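Local coordinates for putative MCP-type signal transduction protein (Campylobacter jejuni subsp. jejuni serotype O:2, PDB 4WY9) that probably serves as a transmembrane chemoreceptor in chemotaxis, its periplasmic tandem-PAS domain sensing ligands, perhaps indirectly, at residues S265-N270 with L282-K287. Residues are numbered along the deposited sequence; the frame is centred on the assembly and turned at random.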
ATOM      1  N   SER A 265       4.788   1.471  28.109  1.00  8.17           N
ATOM      2  CA  SER A 265       5.807   1.816  27.149  1.00  7.54           C
ATOM      3  C   SER A 265       5.923   3.310  26.898  1.00  7.36           C
ATOM      4  O   SER A 265       5.011   4.081  27.225  1.00  7.91           O
ATOM      5  CB  SER A 265       5.535   1.118  25.801  1.00  8.25           C
ATOM      6  OG  SER A 265       5.330  -0.292  25.965  1.00  8.58           O
ATOM      7  N   TYR A 266       7.039   3.704  26.283  1.00  7.36           N
ATOM      8  CA  TYR A 266       7.108   4.935  25.522  1.00  7.29           C
ATOM      9  C   TYR A 266       6.764   4.591  24.081  1.00  7.13           C
ATOM     10  O   TYR A 266       7.175   3.544  23.575  1.00  7.86           O
ATOM     11  CB  TYR A 266       8.490   5.578  25.604  1.00  7.95           C
ATOM     12  CG  TYR A 266       8.888   5.949  27.017  1.00  7.83           C
ATOM     13  CD1 TYR A 266       8.255   6.975  27.674  1.00  9.19           C
ATOM     14  CD2 TYR A 266       9.919   5.282  27.668  1.00  9.04           C
ATOM     15  CE1 TYR A 266       8.593   7.316  28.985  1.00  9.14           C
ATOM     16  CE2 TYR A 266      10.267   5.614  28.950  1.00  8.85           C
ATOM     17  CZ  TYR A 266       9.616   6.640  29.608  1.00  8.97           C
ATOM     18  OH  TYR A 266       9.979   6.958  30.893  1.00 10.26           O
ATOM     19  N   ALA A 267       6.024   5.459  23.404  1.00  9.43           N
ATOM     20  CA  ALA A 267       5.652   5.233  22.001  1.00 10.39           C
ATOM     21  C   ALA A 267       5.835   6.488  21.209  1.00 10.53           C
ATOM     22  O   ALA A 267       5.339   7.543  21.620  1.00 15.81           O
ATOM     23  CB  ALA A 267       4.220   4.756  21.873  1.00 12.96           C
ATOM     24  N   ALA A 268       6.463   6.386  20.049  1.00  7.15           N
ATOM     25  CA  ALA A 268       6.537   7.494  19.139  1.00  7.31           C
ATOM     26  C   ALA A 268       5.674   7.244  17.919  1.00  6.97           C
ATOM     27  O   ALA A 268       5.568   6.097  17.442  1.00  7.12           O
ATOM     28  CB  ALA A 268       7.953   7.767  18.710  1.00  9.60           C
ATOM     29  N   ILE A 269       5.089   8.315  17.406  1.00  6.82           N
ATOM     30  CA  ILE A 269       4.309   8.309  16.176  1.00  7.99           C
ATOM     31  C   ILE A 269       4.942   9.274  15.208  1.00  7.79           C
ATOM     32  O   ILE A 269       5.251  10.405  15.580  1.00  8.25           O
ATOM     33  CB  ILE A 269       2.823   8.732  16.402  1.00 10.92           C
ATOM     34  CG1 ILE A 269       2.145   7.769  17.359  1.00 14.92           C
ATOM     35  CG2 ILE A 269       2.035   8.860  15.119  1.00 14.31           C
ATOM     36  CD1 ILE A 269       2.034   6.447  16.845  1.00 16.97           C
ATOM     37  N   ASN A 270       5.104   8.850  13.958  1.00  8.17           N
ATOM     38  CA  ASN A 270       5.412   9.779  12.889  1.00  7.45           C
ATOM     39  C   ASN A 270       4.371   9.556  11.796  1.00  7.89           C
ATOM     40  O   ASN A 270       4.282   8.455  11.223  1.00  8.97           O
ATOM     41  CB  ASN A 270       6.835   9.605  12.358  1.00  8.60           C
ATOM     42  CG  ASN A 270       7.215  10.678  11.398  1.00  9.80           C
ATOM     43  OD1 ASN A 270       6.707  10.730  10.282  1.00 11.30           O
ATOM     44  ND2 ASN A 270       8.072  11.592  11.825  1.00 11.37           N
ATOM     45  N   LEU A 282       4.440   3.675  14.116  0.50  5.92           N
ATOM     46  CA  LEU A 282       4.398   3.619  15.576  0.50  6.26           C
ATOM     47  C   LEU A 282       5.542   2.742  16.011  0.50  6.40           C
ATOM     48  O   LEU A 282       5.677   1.606  15.565  0.50  7.18           O
ATOM     49  CB  LEU A 282       3.050   3.050  16.035  0.50  7.66           C
ATOM     50  CG  LEU A 282       2.733   2.863  17.525  0.50  9.47           C
ATOM     51  CD1 LEU A 282       1.244   2.746  17.770  0.50 10.65           C
ATOM     52  CD2 LEU A 282       3.412   1.624  18.055  0.50 12.26           C
ATOM     53  N   VAL A 283       6.367   3.224  16.939  1.00  6.42           N
ATOM     54  CA  VAL A 283       7.426   2.421  17.515  1.00  6.29           C
ATOM     55  C   VAL A 283       7.404   2.571  19.026  1.00  6.08           C
ATOM     56  O   VAL A 283       7.315   3.699  19.542  1.00  7.49           O
ATOM     57  CB  VAL A 283       8.830   2.774  16.966  1.00  6.60           C
ATOM     58  CG1 VAL A 283       9.897   1.914  17.620  1.00  8.33           C
ATOM     59  CG2 VAL A 283       8.868   2.573  15.472  1.00  7.99           C
ATOM     60  N   THR A 284       7.481   1.452  19.733  1.00  7.69           N
ATOM     61  CA  THR A 284       7.453   1.454  21.181  1.00  8.79           C
ATOM     62  C   THR A 284       8.745   0.969  21.804  1.00  9.85           C
ATOM     63  O   THR A 284       9.556   0.259  21.175  1.00 12.66           O
ATOM     64  CB  THR A 284       6.343   0.583  21.712  1.00 11.39           C
ATOM     65  OG1 THR A 284       6.677  -0.787  21.511  1.00 11.88           O
ATOM     66  CG2 THR A 284       5.018   0.912  21.080  1.00 14.77           C
ATOM     67  N   ALA A 285       8.926   1.350  23.073  1.00  9.20           N
ATOM     68  CA  ALA A 285       9.966   0.830  23.960  1.00  9.86           C
ATOM     69  C   ALA A 285       9.332   0.598  25.320  1.00  9.12           C
ATOM     70  O   ALA A 285       8.947   1.556  25.978  1.00  9.16           O
ATOM     71  CB  ALA A 285      11.137   1.795  24.066  1.00 11.33           C
ATOM     72  N   PRO A 286       9.174  -0.681  25.739  1.00 10.06           N
ATOM     73  CA  PRO A 286       8.680  -0.917  27.120  1.00  9.62           C
ATOM     74  C   PRO A 286       9.541  -0.189  28.124  1.00  8.50           C
ATOM     75  O   PRO A 286      10.775  -0.250  28.044  1.00  9.28           O
ATOM     76  CB  PRO A 286       8.767  -2.437  27.283  1.00 10.63           C
ATOM     77  CG  PRO A 286       8.636  -2.939  25.882  1.00 12.06           C
ATOM     78  CD  PRO A 286       9.388  -1.952  25.033  1.00 10.93           C
ATOM     79  N   LYS A 287       8.913   0.471  29.090  1.00  8.93           N
ATOM     80  CA  LYS A 287       9.684   1.266  30.063  1.00  9.80           C
ATOM     81  C   LYS A 287      10.630   0.396  30.842  1.00 10.70           C
ATOM     82  O   LYS A 287      11.768   0.770  31.136  1.00 11.71           O
ATOM     83  CB  LYS A 287       8.757   2.046  30.975  1.00 10.58           C
ATOM     84  CG  LYS A 287       7.964   3.116  30.274  1.00 11.92           C
ATOM     85  CD  LYS A 287       6.926   3.769  31.114  1.00 14.05           C
ATOM     86  CE  LYS A 287       6.095   4.761  30.395  1.00 14.38           C
ATOM     87  NZ  LYS A 287       4.933   5.226  31.087  1.00 17.63           N
TER
HETATM   88  O   HOH W   1       5.571  -1.913  23.651  1.00 11.53           O
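Tyr-266 and Ala-285 hold each other by two backbone hydrogen bonds, one in each direction, and Ala-268 with Val-283 repeats the arrangement two residues on. Ala-285 N donates to Tyr-266 O at 2.9 Å, and the other three bonds are of similar length. Between and beyond these pairs, Ala-267 faces Thr-284 and Ile-269 faces Leu-282 as non-hydrogen-bonded pairs. Here the strands approach through CA-H...O contacts, the shortest being Thr-284 CA to Tyr-266 O at 3.2 Å.

Side chains finish the two ends differently. At one, the terminal methyl CD1 of Ile-269 lies 3.6 Å from CB of Leu-282, beside the branch of the leucine. At the other, Lys-287 crosses the Tyr-266 ring at about a right angle, laying CG over one face, off-centre toward the rim, in a CH-pi contact 4.0 Å from the ring centroid. Extended beyond CG (chi2 172°, chi3 -176°), the lysine spans that face from CG, near CE2, to CE, near CE1; there Lys-287 CE also comes within 3.4 Å of Ser-265 O. NZ forms a salt bridge with Asp-264, and its attraction to the ring is at most weak. Tyr-266 OH is fixed separately by Thr-9. A water joins Ser-265 OG, at 2.8 Å, to Thr-284 OG1, and these hydroxyls are held further by Asp-263 O and Leu-208 N.

Tyr-266 and Val-283 pack against the long helix 8-51, on the sheet face they share with Ala-268 and Ala-285. The whole is an antiparallel beta hairpin, strands 264-274 and 277-286, within a five-stranded sheet whose 2-1-5-4-3 order is that of a PAS-like fold, consistent with one of the two PAS modules of the tandem sensing domain.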